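PDB 3DLJ: beta-Ala-His dipeptidase from Homo sapiens, which hydrolyses carnosine, anserine and other Xaa-His dipeptides as a secreted, zinc-dependent dipeptidase of the M20A family. Local coordinates for residues L129-G134 against I462-Y467; R194-V199 against K433-I438; D206-S211 against D453-Q458. All coordinates share one frame; numbering follows the deposited sequence.

Interaction 1: L129-G134 against I462-Y467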
ATOM      1  N   LEU A 129     -12.347   7.724 -14.559  1.00 33.21           N
ATOM      2  CA  LEU A 129     -10.937   7.882 -14.997  1.00 33.49           C
ATOM      3  C   LEU A 129     -10.870   9.040 -16.000  1.00 34.14           C
ATOM      4  O   LEU A 129     -11.548   9.018 -17.015  1.00 33.75           O
ATOM      5  CB  LEU A 129     -10.353   6.589 -15.600  1.00 32.83           C
ATOM      6  CG  LEU A 129      -8.827   6.479 -15.823  1.00 33.23           C
ATOM      7  CD1 LEU A 129      -8.072   6.158 -14.513  1.00 29.66           C
ATOM      8  CD2 LEU A 129      -8.471   5.442 -16.913  1.00 32.03           C
ATOM      9  N   THR A 130     -10.083  10.061 -15.672  1.00 34.59           N
ATOM     10  CA  THR A 130      -9.963  11.270 -16.487  1.00 35.18           C
ATOM     11  C   THR A 130      -8.480  11.452 -16.843  1.00 35.39           C
ATOM     12  O   THR A 130      -7.624  11.493 -15.955  1.00 35.33           O
ATOM     13  CB  THR A 130     -10.514  12.516 -15.688  1.00 35.50           C
ATOM     14  OG1 THR A 130     -11.840  12.243 -15.193  1.00 36.33           O
ATOM     15  CG2 THR A 130     -10.548  13.784 -16.545  1.00 35.61           C
ATOM     16  N   GLU A 131      -8.158  11.518 -18.129  1.00 35.69           N
ATOM     17  CA  GLU A 131      -6.769  11.727 -18.532  1.00 36.23           C
ATOM     18  C   GLU A 131      -6.493  13.203 -18.649  1.00 36.32           C
ATOM     19  O   GLU A 131      -7.223  13.913 -19.323  1.00 36.82           O
ATOM     20  CB  GLU A 131      -6.450  11.035 -19.867  1.00 35.79           C
ATOM     21  CG  GLU A 131      -4.954  11.073 -20.200  1.00 36.44           C
ATOM     22  CD  GLU A 131      -4.533  10.060 -21.264  1.00 38.01           C
ATOM     23  OE1 GLU A 131      -5.408   9.455 -21.924  1.00 41.73           O
ATOM     24  OE2 GLU A 131      -3.319   9.858 -21.434  1.00 39.27           O
ATOM     25  N   VAL A 132      -5.434  13.662 -17.996  1.00 37.04           N
ATOM     26  CA  VAL A 132      -5.016  15.060 -18.072  1.00 37.64           C
ATOM     27  C   VAL A 132      -3.503  15.046 -18.222  1.00 38.23           C
ATOM     28  O   VAL A 132      -2.823  14.505 -17.357  1.00 38.67           O
ATOM     29  CB  VAL A 132      -5.420  15.882 -16.793  1.00 37.54           C
ATOM     30  CG1 VAL A 132      -4.948  17.310 -16.900  1.00 38.19           C
ATOM     31  CG2 VAL A 132      -6.963  15.863 -16.551  1.00 36.80           C
ATOM     32  N   ASP A 133      -2.992  15.621 -19.316  1.00 38.31           N
ATOM     33  CA  ASP A 133      -1.560  15.633 -19.628  1.00 38.69           C
ATOM     34  C   ASP A 133      -0.858  14.281 -19.352  1.00 37.96           C
ATOM     35  O   ASP A 133       0.078  14.197 -18.544  1.00 37.64           O
ATOM     36  CB  ASP A 133      -0.853  16.782 -18.880  1.00 39.78           C
ATOM     37  CG  ASP A 133      -1.557  18.140 -19.058  1.00 41.88           C
ATOM     38  OD1 ASP A 133      -1.872  18.511 -20.218  1.00 41.97           O
ATOM     39  OD2 ASP A 133      -1.786  18.836 -18.024  1.00 44.46           O
ATOM     40  N   GLY A 134      -1.326  13.231 -20.020  1.00 37.03           N
ATOM     41  CA  GLY A 134      -0.778  11.889 -19.845  1.00 35.97           C
ATOM     42  C   GLY A 134      -0.945  11.244 -18.468  1.00 35.65           C
ATOM     43  O   GLY A 134      -0.334  10.207 -18.210  1.00 36.24           O
ATOM     44  N   ILE A 462      -2.519   7.230 -12.155  1.00 30.33           N
ATOM     45  CA  ILE A 462      -1.351   6.568 -12.668  1.00 29.59           C
ATOM     46  C   ILE A 462      -1.034   7.256 -13.992  1.00 30.20           C
ATOM     47  O   ILE A 462      -1.964   7.628 -14.731  1.00 29.84           O
ATOM     48  CB  ILE A 462      -1.527   5.022 -12.817  1.00 29.81           C
ATOM     49  CG1 ILE A 462      -0.151   4.354 -13.037  1.00 28.71           C
ATOM     50  CG2 ILE A 462      -2.575   4.656 -13.922  1.00 28.96           C
ATOM     51  CD1 ILE A 462      -0.173   2.861 -13.040  1.00 29.91           C
ATOM     52  N   ASN A 463       0.255   7.474 -14.282  1.00 29.74           N
ATOM     53  CA  ASN A 463       0.642   7.960 -15.612  1.00 30.75           C
ATOM     54  C   ASN A 463       0.380   6.919 -16.704  1.00 30.48           C
ATOM     55  O   ASN A 463       0.674   5.740 -16.517  1.00 29.44           O
ATOM     56  CB  ASN A 463       2.122   8.392 -15.656  1.00 31.04           C
ATOM     57  CG  ASN A 463       2.449   9.461 -14.632  1.00 33.53           C
ATOM     58  OD1 ASN A 463       1.568  10.171 -14.159  1.00 36.25           O
ATOM     59  ND2 ASN A 463       3.720   9.585 -14.289  1.00 35.47           N
ATOM     60  N   ARG A 464      -0.166   7.356 -17.843  1.00 31.24           N
ATOM     61  CA  ARG A 464      -0.350   6.456 -18.996  1.00 32.43           C
ATOM     62  C   ARG A 464       0.963   5.745 -19.362  1.00 32.10           C
ATOM     63  O   ARG A 464       0.972   4.546 -19.651  1.00 32.21           O
ATOM     64  CB  ARG A 464      -0.898   7.217 -20.216  1.00 32.49           C
ATOM     65  CG  ARG A 464      -1.010   6.353 -21.464  1.00 33.75           C
ATOM     66  CD  ARG A 464      -1.296   7.154 -22.743  1.00 33.42           C
ATOM     67  NE  ARG A 464      -2.719   7.437 -22.883  1.00 33.08           N
ATOM     68  CZ  ARG A 464      -3.593   6.690 -23.554  1.00 33.28           C
ATOM     69  NH1 ARG A 464      -4.856   7.070 -23.593  1.00 31.32           N
ATOM     70  NH2 ARG A 464      -3.222   5.574 -24.176  1.00 31.47           N
ATOM     71  N   TRP A 465       2.070   6.486 -19.328  1.00 31.97           N
ATOM     72  CA  TRP A 465       3.370   5.926 -19.675  1.00 32.30           C
ATOM     73  C   TRP A 465       3.773   4.793 -18.737  1.00 31.81           C
ATOM     74  O   TRP A 465       4.231   3.736 -19.199  1.00 32.03           O
ATOM     75  CB  TRP A 465       4.414   7.024 -19.677  1.00 33.80           C
ATOM     76  CG  TRP A 465       5.779   6.624 -20.132  1.00 35.08           C
ATOM     77  CD1 TRP A 465       6.230   6.523 -21.432  1.00 36.20           C
ATOM     78  CD2 TRP A 465       6.907   6.342 -19.293  1.00 36.66           C
ATOM     79  NE1 TRP A 465       7.561   6.168 -21.440  1.00 35.39           N
ATOM     80  CE2 TRP A 465       8.001   6.051 -20.145  1.00 35.84           C
ATOM     81  CE3 TRP A 465       7.093   6.282 -17.901  1.00 36.96           C
ATOM     82  CZ2 TRP A 465       9.272   5.711 -19.651  1.00 37.37           C
ATOM     83  CZ3 TRP A 465       8.361   5.949 -17.408  1.00 37.19           C
ATOM     84  CH2 TRP A 465       9.434   5.674 -18.283  1.00 36.86           C
ATOM     85  N   ASN A 466       3.583   5.003 -17.432  1.00 30.76           N
ATOM     86  CA  ASN A 466       3.840   3.971 -16.424  1.00 30.29           C
ATOM     87  C   ASN A 466       2.966   2.737 -16.577  1.00 29.95           C
ATOM     88  O   ASN A 466       3.444   1.612 -16.412  1.00 30.33           O
ATOM     89  CB  ASN A 466       3.645   4.527 -15.032  1.00 29.90           C
ATOM     90  CG  ASN A 466       4.699   5.521 -14.659  1.00 30.71           C
ATOM     91  OD1 ASN A 466       4.889   6.525 -15.334  1.00 31.37           O
ATOM     92  ND2 ASN A 466       5.374   5.268 -13.550  1.00 31.49           N
ATOM     93  N   TYR A 467       1.691   2.958 -16.883  1.00 28.73           N
ATOM     94  CA  TYR A 467       0.720   1.886 -17.065  1.00 28.76           C
ATOM     95  C   TYR A 467       1.009   1.040 -18.313  1.00 28.57           C
ATOM     96  O   TYR A 467       0.927  -0.178 -18.270  1.00 29.12           O
ATOM     97  CB  TYR A 467      -0.684   2.504 -17.136  1.00 27.98           C
ATOM     98  CG  TYR A 467      -1.838   1.563 -17.402  1.00 28.58           C
ATOM     99  CD1 TYR A 467      -2.092   0.463 -16.559  1.00 29.18           C
ATOM    100  CD2 TYR A 467      -2.718   1.799 -18.468  1.00 26.02           C
ATOM    101  CE1 TYR A 467      -3.178  -0.393 -16.784  1.00 27.72           C
ATOM    102  CE2 TYR A 467      -3.806   0.963 -18.693  1.00 26.83           C
ATOM    103  CZ  TYR A 467      -4.038  -0.143 -17.837  1.00 28.79           C
ATOM    104  OH  TYR A 467      -5.124  -1.004 -18.060  1.00 27.52           O
TER
HETATM  105  O   HOH W   1       2.100   9.501 -19.168  1.00 25.78           O

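Interaction 2: R194-V199 against K433-I438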
ATOM      1  N   ARG A 194      -0.787 -26.439  -1.427  1.00 43.33           N
ATOM      2  CA  ARG A 194      -1.871 -26.820  -2.322  1.00 42.96           C
ATOM      3  C   ARG A 194      -1.769 -25.953  -3.579  1.00 42.14           C
ATOM      4  O   ARG A 194      -1.139 -26.363  -4.545  1.00 42.30           O
ATOM      5  CB  ARG A 194      -3.218 -26.700  -1.595  1.00 43.23           C
ATOM      6  CG  ARG A 194      -4.266 -27.730  -1.998  1.00 44.22           C
ATOM      7  CD  ARG A 194      -5.317 -27.886  -0.891  1.00 45.63           C
ATOM      8  N   PHE A 195      -2.338 -24.749  -3.547  1.00 41.43           N
ATOM      9  CA  PHE A 195      -2.174 -23.771  -4.628  1.00 40.74           C
ATOM     10  C   PHE A 195      -0.726 -23.254  -4.746  1.00 40.52           C
ATOM     11  O   PHE A 195      -0.251 -22.976  -5.856  1.00 40.36           O
ATOM     12  CB  PHE A 195      -3.143 -22.597  -4.434  1.00 40.14           C
ATOM     13  CG  PHE A 195      -3.065 -21.531  -5.513  1.00 39.40           C
ATOM     14  CD1 PHE A 195      -2.248 -20.404  -5.347  1.00 38.04           C
ATOM     15  CD2 PHE A 195      -3.842 -21.632  -6.677  1.00 37.65           C
ATOM     16  CE1 PHE A 195      -2.185 -19.412  -6.332  1.00 36.54           C
ATOM     17  CE2 PHE A 195      -3.796 -20.631  -7.655  1.00 35.47           C
ATOM     18  CZ  PHE A 195      -2.970 -19.527  -7.483  1.00 36.10           C
ATOM     19  N   PHE A 196      -0.034 -23.134  -3.614  1.00 40.14           N
ATOM     20  CA  PHE A 196       1.315 -22.568  -3.609  1.00 40.07           C
ATOM     21  C   PHE A 196       2.410 -23.614  -3.749  1.00 40.25           C
ATOM     22  O   PHE A 196       3.601 -23.280  -3.801  1.00 40.25           O
ATOM     23  CB  PHE A 196       1.539 -21.671  -2.384  1.00 39.70           C
ATOM     24  CG  PHE A 196       0.717 -20.408  -2.418  1.00 39.66           C
ATOM     25  CD1 PHE A 196      -0.437 -20.290  -1.641  1.00 37.98           C
ATOM     26  CD2 PHE A 196       1.081 -19.345  -3.260  1.00 38.78           C
ATOM     27  CE1 PHE A 196      -1.209 -19.125  -1.689  1.00 39.85           C
ATOM     28  CE2 PHE A 196       0.311 -18.179  -3.327  1.00 39.35           C
ATOM     29  CZ  PHE A 196      -0.839 -18.066  -2.532  1.00 39.27           C
ATOM     30  N   SER A 197       1.991 -24.877  -3.824  1.00 40.40           N
ATOM     31  CA  SER A 197       2.890 -25.996  -4.053  1.00 40.32           C
ATOM     32  C   SER A 197       3.540 -25.814  -5.428  1.00 40.66           C
ATOM     33  O   SER A 197       2.861 -25.826  -6.460  1.00 40.25           O
ATOM     34  CB  SER A 197       2.106 -27.323  -3.960  1.00 40.43           C
ATOM     35  OG  SER A 197       2.925 -28.469  -4.181  1.00 40.17           O
ATOM     36  N   GLY A 198       4.852 -25.605  -5.437  1.00 41.06           N
ATOM     37  CA  GLY A 198       5.583 -25.482  -6.701  1.00 41.47           C
ATOM     38  C   GLY A 198       5.568 -24.120  -7.386  1.00 41.51           C
ATOM     39  O   GLY A 198       6.107 -23.976  -8.494  1.00 41.69           O
ATOM     40  N   VAL A 199       4.940 -23.128  -6.752  1.00 41.18           N
ATOM     41  CA  VAL A 199       5.079 -21.732  -7.167  1.00 41.06           C
ATOM     42  C   VAL A 199       6.543 -21.328  -6.915  1.00 41.58           C
ATOM     43  O   VAL A 199       7.043 -21.437  -5.794  1.00 41.27           O
ATOM     44  CB  VAL A 199       4.088 -20.795  -6.384  1.00 41.17           C
ATOM     45  CG1 VAL A 199       4.408 -19.325  -6.608  1.00 39.47           C
ATOM     46  CG2 VAL A 199       2.651 -21.098  -6.766  1.00 40.32           C
ATOM     47  N   LYS A 433       5.273  -9.645   3.976  1.00 43.49           N
ATOM     48  CA  LYS A 433       5.606 -10.337   5.218  1.00 44.55           C
ATOM     49  C   LYS A 433       4.831 -11.659   5.348  1.00 45.50           C
ATOM     50  O   LYS A 433       5.419 -12.706   5.607  1.00 45.00           O
ATOM     51  CB  LYS A 433       5.314  -9.395   6.400  1.00 44.81           C
ATOM     52  CG  LYS A 433       5.960  -9.760   7.736  1.00 45.48           C
ATOM     53  CD  LYS A 433       7.472  -9.781   7.631  1.00 45.26           C
ATOM     54  CE  LYS A 433       8.113  -9.478   8.947  1.00 45.68           C
ATOM     55  NZ  LYS A 433       9.576  -9.781   8.855  1.00 46.94           N
ATOM     56  N   MET A 434       3.514 -11.607   5.131  1.00 46.72           N
ATOM     57  CA  MET A 434       2.655 -12.801   5.166  1.00 48.31           C
ATOM     58  C   MET A 434       3.085 -13.945   4.232  1.00 48.48           C
ATOM     59  O   MET A 434       3.145 -15.102   4.661  1.00 48.70           O
ATOM     60  CB  MET A 434       1.209 -12.414   4.879  1.00 48.24           C
ATOM     61  CG  MET A 434       0.240 -13.582   4.880  1.00 48.71           C
ATOM     62  SD  MET A 434      -1.318 -13.085   4.139  1.00 51.29           S
ATOM     63  CE  MET A 434      -1.745 -11.656   5.167  1.00 51.90           C
ATOM     64  N   PHE A 435       3.376 -13.644   2.966  1.00 49.03           N
ATOM     65  CA  PHE A 435       3.914 -14.679   2.059  1.00 49.89           C
ATOM     66  C   PHE A 435       5.260 -15.233   2.541  1.00 50.24           C
ATOM     67  O   PHE A 435       5.557 -16.404   2.319  1.00 50.00           O
ATOM     68  CB  PHE A 435       4.022 -14.198   0.600  1.00 49.64           C
ATOM     69  CG  PHE A 435       2.706 -14.157  -0.135  1.00 49.51           C
ATOM     70  CD1 PHE A 435       1.961 -15.315  -0.325  1.00 49.46           C
ATOM     71  CD2 PHE A 435       2.219 -12.958  -0.647  1.00 49.99           C
ATOM     72  CE1 PHE A 435       0.746 -15.282  -1.004  1.00 49.64           C
ATOM     73  CE2 PHE A 435       1.002 -12.911  -1.335  1.00 50.58           C
ATOM     74  CZ  PHE A 435       0.265 -14.073  -1.511  1.00 50.17           C
ATOM     75  N   GLN A 436       6.058 -14.391   3.203  1.00 51.23           N
ATOM     76  CA  GLN A 436       7.351 -14.824   3.764  1.00 52.55           C
ATOM     77  C   GLN A 436       7.201 -15.748   4.987  1.00 52.76           C
ATOM     78  O   GLN A 436       7.959 -16.705   5.136  1.00 52.52           O
ATOM     79  CB  GLN A 436       8.238 -13.622   4.110  1.00 52.09           C
ATOM     80  CG  GLN A 436       9.730 -13.929   4.117  1.00 52.97           C
ATOM     81  CD  GLN A 436      10.571 -12.730   4.536  1.00 53.73           C
ATOM     82  OE1 GLN A 436      10.527 -12.295   5.696  1.00 54.41           O
ATOM     83  NE2 GLN A 436      11.339 -12.183   3.587  1.00 54.13           N
ATOM     84  N   GLU A 437       6.226 -15.451   5.845  1.00 53.57           N
ATOM     85  CA  GLU A 437       5.982 -16.227   7.071  1.00 54.55           C
ATOM     86  C   GLU A 437       5.294 -17.574   6.813  1.00 54.79           C
ATOM     87  O   GLU A 437       5.693 -18.596   7.375  1.00 54.86           O
ATOM     88  CB  GLU A 437       5.168 -15.412   8.088  1.00 54.52           C
ATOM     89  CG  GLU A 437       5.821 -14.107   8.566  1.00 56.33           C
ATOM     90  CD  GLU A 437       7.122 -14.334   9.320  1.00 59.19           C
ATOM     91  OE1 GLU A 437       8.199 -14.423   8.673  1.00 60.06           O
ATOM     92  OE2 GLU A 437       7.068 -14.425  10.566  1.00 59.63           O
ATOM     93  N   ILE A 438       4.266 -17.570   5.963  1.00 55.30           N
ATOM     94  CA  ILE A 438       3.472 -18.776   5.687  1.00 55.49           C
ATOM     95  C   ILE A 438       4.022 -19.648   4.553  1.00 55.73           C
ATOM     96  O   ILE A 438       4.209 -20.849   4.746  1.00 56.07           O
ATOM     97  CB  ILE A 438       1.972 -18.443   5.444  1.00 55.64           C
TER

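Interaction 3: D206-S211 against D453-Q458. With ZN (zinc ion), chain D; ZN (zinc ion), chain C.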
ATOM      1  N   ASP A 206       2.666  -2.929  -6.075  1.00 36.24           N
ATOM      2  CA  ASP A 206       1.772  -2.010  -5.388  1.00 36.39           C
ATOM      3  C   ASP A 206       2.567  -0.990  -4.610  1.00 36.80           C
ATOM      4  O   ASP A 206       2.406  -0.828  -3.398  1.00 37.31           O
ATOM      5  CB  ASP A 206       0.827  -2.787  -4.472  1.00 36.35           C
ATOM      6  CG  ASP A 206      -0.385  -1.953  -4.018  1.00 38.72           C
ATOM      7  OD1 ASP A 206      -0.560  -0.802  -4.511  1.00 38.16           O
ATOM      8  OD2 ASP A 206      -1.147  -2.456  -3.143  1.00 39.16           O
ATOM      9  N   ASN A 207       3.446  -0.302  -5.321  1.00 37.33           N
ATOM     10  CA  ASN A 207       4.362   0.654  -4.711  1.00 37.37           C
ATOM     11  C   ASN A 207       4.950   1.566  -5.762  1.00 37.45           C
ATOM     12  O   ASN A 207       4.730   1.355  -6.963  1.00 37.51           O
ATOM     13  CB  ASN A 207       5.438  -0.041  -3.862  1.00 37.72           C
ATOM     14  CG  ASN A 207       6.150  -1.159  -4.592  1.00 38.46           C
ATOM     15  OD1 ASN A 207       5.550  -2.161  -5.031  1.00 39.21           O
ATOM     16  ND2 ASN A 207       7.455  -1.021  -4.681  1.00 41.43           N
ATOM     17  N   LEU A 208       5.647   2.604  -5.313  1.00 37.50           N
ATOM     18  CA  LEU A 208       6.039   3.699  -6.171  1.00 37.64           C
ATOM     19  C   LEU A 208       7.559   3.828  -6.353  1.00 38.37           C
ATOM     20  O   LEU A 208       8.341   3.417  -5.488  1.00 37.12           O
ATOM     21  CB  LEU A 208       5.490   5.006  -5.596  1.00 37.54           C
ATOM     22  CG  LEU A 208       4.021   5.061  -5.160  1.00 38.55           C
ATOM     23  CD1 LEU A 208       3.696   6.463  -4.719  1.00 38.05           C
ATOM     24  CD2 LEU A 208       3.067   4.586  -6.250  1.00 35.48           C
ATOM     25  N   TRP A 209       7.957   4.414  -7.481  1.00 39.34           N
ATOM     26  CA  TRP A 209       9.339   4.850  -7.685  1.00 40.78           C
ATOM     27  C   TRP A 209       9.584   6.059  -6.792  1.00 41.52           C
ATOM     28  O   TRP A 209       8.658   6.561  -6.173  1.00 41.06           O
ATOM     29  CB  TRP A 209       9.624   5.221  -9.142  1.00 41.24           C
ATOM     30  CG  TRP A 209       9.300   4.171 -10.179  1.00 41.74           C
ATOM     31  CD1 TRP A 209       9.186   2.821  -9.995  1.00 43.25           C
ATOM     32  CD2 TRP A 209       9.048   4.406 -11.564  1.00 42.71           C
ATOM     33  NE1 TRP A 209       8.866   2.203 -11.185  1.00 42.25           N
ATOM     34  CE2 TRP A 209       8.773   3.154 -12.162  1.00 42.15           C
ATOM     35  CE3 TRP A 209       9.010   5.561 -12.360  1.00 43.93           C
ATOM     36  CZ2 TRP A 209       8.479   3.017 -13.522  1.00 43.63           C
ATOM     37  CZ3 TRP A 209       8.717   5.426 -13.725  1.00 44.93           C
ATOM     38  CH2 TRP A 209       8.454   4.158 -14.290  1.00 43.69           C
ATOM     39  N   ILE A 210      10.829   6.510  -6.710  1.00 42.62           N
ATOM     40  CA  ILE A 210      11.152   7.686  -5.895  1.00 43.94           C
ATOM     41  C   ILE A 210      11.557   8.869  -6.794  1.00 44.58           C
ATOM     42  O   ILE A 210      11.438  10.022  -6.414  1.00 44.37           O
ATOM     43  CB  ILE A 210      12.199   7.352  -4.763  1.00 43.65           C
ATOM     44  CG1 ILE A 210      12.232   8.449  -3.676  1.00 44.76           C
ATOM     45  CG2 ILE A 210      13.601   7.040  -5.351  1.00 43.77           C
ATOM     46  CD1 ILE A 210      11.176   8.277  -2.540  1.00 47.80           C
ATOM     47  N   SER A 211      12.003   8.569  -8.005  1.00 46.29           N
ATOM     48  CA  SER A 211      12.447   9.620  -8.943  1.00 47.38           C
ATOM     49  C   SER A 211      11.855   9.365 -10.318  1.00 47.64           C
ATOM     50  O   SER A 211      11.332   8.271 -10.555  1.00 48.72           O
ATOM     51  CB  SER A 211      13.982   9.675  -9.012  1.00 47.54           C
ATOM     52  N   ASP A 453       2.005   9.793  -7.499  1.00 34.62           N
ATOM     53  CA  ASP A 453       0.722   9.183  -7.878  1.00 34.01           C
ATOM     54  C   ASP A 453      -0.399   9.483  -6.904  1.00 34.40           C
ATOM     55  O   ASP A 453      -1.550   9.465  -7.290  1.00 34.56           O
ATOM     56  CB  ASP A 453       0.873   7.677  -8.086  1.00 33.35           C
ATOM     57  CG  ASP A 453       1.405   7.313  -9.492  1.00 32.65           C
ATOM     58  OD1 ASP A 453       1.728   8.196 -10.289  1.00 31.69           O
ATOM     59  OD2 ASP A 453       1.504   6.122  -9.818  1.00 31.36           O
ATOM     60  N   GLY A 454      -0.064   9.770  -5.641  1.00 35.34           N
ATOM     61  CA  GLY A 454      -1.050  10.182  -4.642  1.00 34.11           C
ATOM     62  C   GLY A 454      -1.993   9.090  -4.184  1.00 34.98           C
ATOM     63  O   GLY A 454      -3.180   9.335  -3.978  1.00 34.75           O
ATOM     64  N   GLU A 455      -1.482   7.878  -3.997  1.00 35.45           N
ATOM     65  CA  GLU A 455      -2.304   6.799  -3.433  1.00 36.84           C
ATOM     66  C   GLU A 455      -2.857   7.155  -2.028  1.00 36.74           C
ATOM     67  O   GLU A 455      -2.155   7.788  -1.210  1.00 35.88           O
ATOM     68  CB  GLU A 455      -1.547   5.454  -3.450  1.00 36.72           C
ATOM     69  CG  GLU A 455      -0.463   5.221  -2.374  1.00 40.24           C
ATOM     70  CD  GLU A 455       0.739   6.175  -2.453  1.00 45.06           C
ATOM     71  OE1 GLU A 455       0.850   6.984  -3.412  1.00 48.44           O
ATOM     72  OE2 GLU A 455       1.593   6.112  -1.547  1.00 47.21           O
ATOM     73  N   HIS A 456      -4.115   6.755  -1.776  1.00 37.10           N
ATOM     74  CA  HIS A 456      -4.839   7.034  -0.507  1.00 36.71           C
ATOM     75  C   HIS A 456      -5.103   8.527  -0.296  1.00 37.17           C
ATOM     76  O   HIS A 456      -5.265   8.968   0.854  1.00 38.75           O
ATOM     77  CB  HIS A 456      -4.052   6.524   0.705  1.00 35.67           C
ATOM     78  CG  HIS A 456      -3.854   5.044   0.741  1.00 35.26           C
ATOM     79  ND1 HIS A 456      -3.678   4.348   1.923  1.00 33.06           N
ATOM     80  CD2 HIS A 456      -3.794   4.124  -0.251  1.00 35.11           C
ATOM     81  CE1 HIS A 456      -3.539   3.060   1.654  1.00 33.90           C
ATOM     82  NE2 HIS A 456      -3.603   2.897   0.341  1.00 35.70           N
ATOM     83  N   SER A 457      -5.099   9.308  -1.376  1.00 36.11           N
ATOM     84  CA  SER A 457      -5.302  10.753  -1.316  1.00 36.37           C
ATOM     85  C   SER A 457      -6.289  11.178  -2.373  1.00 35.53           C
ATOM     86  O   SER A 457      -6.698  10.363  -3.194  1.00 36.05           O
ATOM     87  CB  SER A 457      -3.996  11.501  -1.594  1.00 36.15           C
ATOM     88  OG  SER A 457      -3.027  11.102  -0.655  1.00 42.06           O
ATOM     89  N   GLN A 458      -6.639  12.460  -2.344  1.00 34.83           N
ATOM     90  CA  GLN A 458      -7.420  13.111  -3.384  1.00 35.03           C
ATOM     91  C   GLN A 458      -6.553  13.196  -4.620  1.00 34.09           C
ATOM     92  O   GLN A 458      -5.343  13.403  -4.512  1.00 33.34           O
ATOM     93  CB  GLN A 458      -7.812  14.541  -2.982  1.00 35.20           C
ATOM     94  CG  GLN A 458      -8.255  14.707  -1.547  1.00 38.12           C
ATOM     95  CD  GLN A 458      -7.124  15.153  -0.645  1.00 39.12           C
ATOM     96  OE1 GLN A 458      -6.006  14.658  -0.734  1.00 37.04           O
ATOM     97  NE2 GLN A 458      -7.416  16.110   0.234  1.00 40.76           N
TER
HETATM   98 ZN    ZN D2002      -2.601  -1.444  -2.628  1.00 30.29          ZN
HETATM   99 ZN    ZN C2001      -3.736   1.063  -0.512  1.00 34.93          ZN

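Interaction 1: L129-G134 against I462-Y467
R464, in the first turn of helix 464-482, clamps the hairpin strand 130-132 through E131 and meets the carbonyl of G134 with its own backbone. Its CB already touches both partners, lying 3.6 Å from G134 O and slightly farther from E131 OE2. CG sits anti to the backbone N (chi1 176°), which carries the chain out past the E131 carboxylate, and CD passes 3.6 Å from E131 OE2. A bend at chi3 (-83°) then turns the guanidinium so that its NE and NH1 edge faces the acid. NE donates to E131 OE2 at 2.9 Å and NH1 to E131 OE1 at 3.0 Å. Both bonds are nearly straight and each uses a syn lone pair; with NE and NH1 as donors the grip is side-on and two-pronged, the two flat groups only 17° from coplanar. The remaining nitrogen, NH2, is directed to the other side, where D25 and Q24 take it up. E131 arrives on an extended chain and crosses R464 at about a right angle, reaching over from an outer strand of the three-stranded antiparallel sheet.

The backbone completes the join. R464 N donates to G134 O at 2.9 Å, and a water that gives a hydrogen bond to this same oxygen at 2.7 Å accepts one from W465 N. N463, at the N-cap position, makes no capping bond with its side chain; its OD1 is held by K461. One carbonyl of the hairpin turn thus serves two amides at the start of the helix, one directly and one through solvent. E131 and D25, both salt-bridged to R464, probably balance its charge and fix the rotation of its guanidinium, and the paired bonds likewise fix the E131 carboxylate at this partly exposed surface.

Interaction 2: R194-V199 against K433-I438
F196 and F435 make this contact alone, ring against ring, and both are buried. The closest approach is from F196 CZ to F435 CE1 at 3.5 Å, and F196 CE2 is only slightly farther from the same carbon. F196 therefore offers the outer end of its ring, while F435 presents a single corner, with F196 CZ lying near the plane of the F435 ring at its edge. The ring centroids are 5.6 Å apart and the planes are inclined at 64°, an oblique pairing. F435 CG lies anti to its carbonyl carbon (chi1 -76°), which swings the ring toward the loop although CB does not aim there, and the length of the ring closes the distance.

On the face of F196 away from F435, F195 CD1 lies 3.8 Å above the F196 ring plane, over the ring centre. The F196 backbone opens a type II turn, closed by V199 N to F196 O at 3.2 Å, with G198 supplying the positive phi such a turn needs.

The pair joins the loop between helix 184-191 and strand 201-204 to helix 430-438. Both rings rest on I172 of strand 168-174, and F196 also touches C106 of strand 104-110 and E191 of helix 184-191, while M434 and I438 bring helix 430-438 against that same helix.

Interaction 3: D206-S211 against D453-Q458
The nearest CA atoms of the two loops, those of L208 and D453, are 7.8 Å apart, too far for backbone bonding, so side chains must bridge them. L208 does so with its two methyl groups. CD1 meets the carboxylate of E455 from the opposite direction, 3.2 Å from E455 OE1, whereas CD2 only brushes D453 OD2 at 4.2 Å. E455, its CG between backbone N and carbonyl carbon (chi1 77°) and its chain bent at chi2, sets its carboxylate against the leucine methyl; D453 is held by T142 at OD2 and by K461 at OD1. With an alanine here both methyls are gone, and the E455 carboxylate would probably lose the apolar surface it leans on and be freer to turn, close to D143.

Each loop also supplies a metal ligand. D206 binds one zinc through OD2, together with H110 and D143, and H456 binds the second through NE2 at 2.0 Å, together with E178 and D143. The type II turn from G454 to S457 carries H456 into place. With D143 shared between zinc ions 3.5 Å apart, this is the co-catalytic dinuclear centre of M20 metallopeptidases.

Overall arrangement
Interactions 1 and 3 are neighbours, their centres 13 Å apart, and they touch directly: the W209 ring packs on W465 and N466, with W209 CZ3 3.4 Å from N466 ND2, and I462 CG1 lies 4.0 Å from D453 OD2. The start of helix 464-482 thus backs the loop of D206, and strand 461-463 touches that of H456. Interaction 2 stands apart, its centre 34 Å from that of interaction 1 and 27 Å from that of interaction 3, yet the F435 side chain is about 12 Å from a zinc ion. Along the chain, interaction 1 encloses both others, whose segments alternate, so the metal site is assembled from distant parts of the sequence.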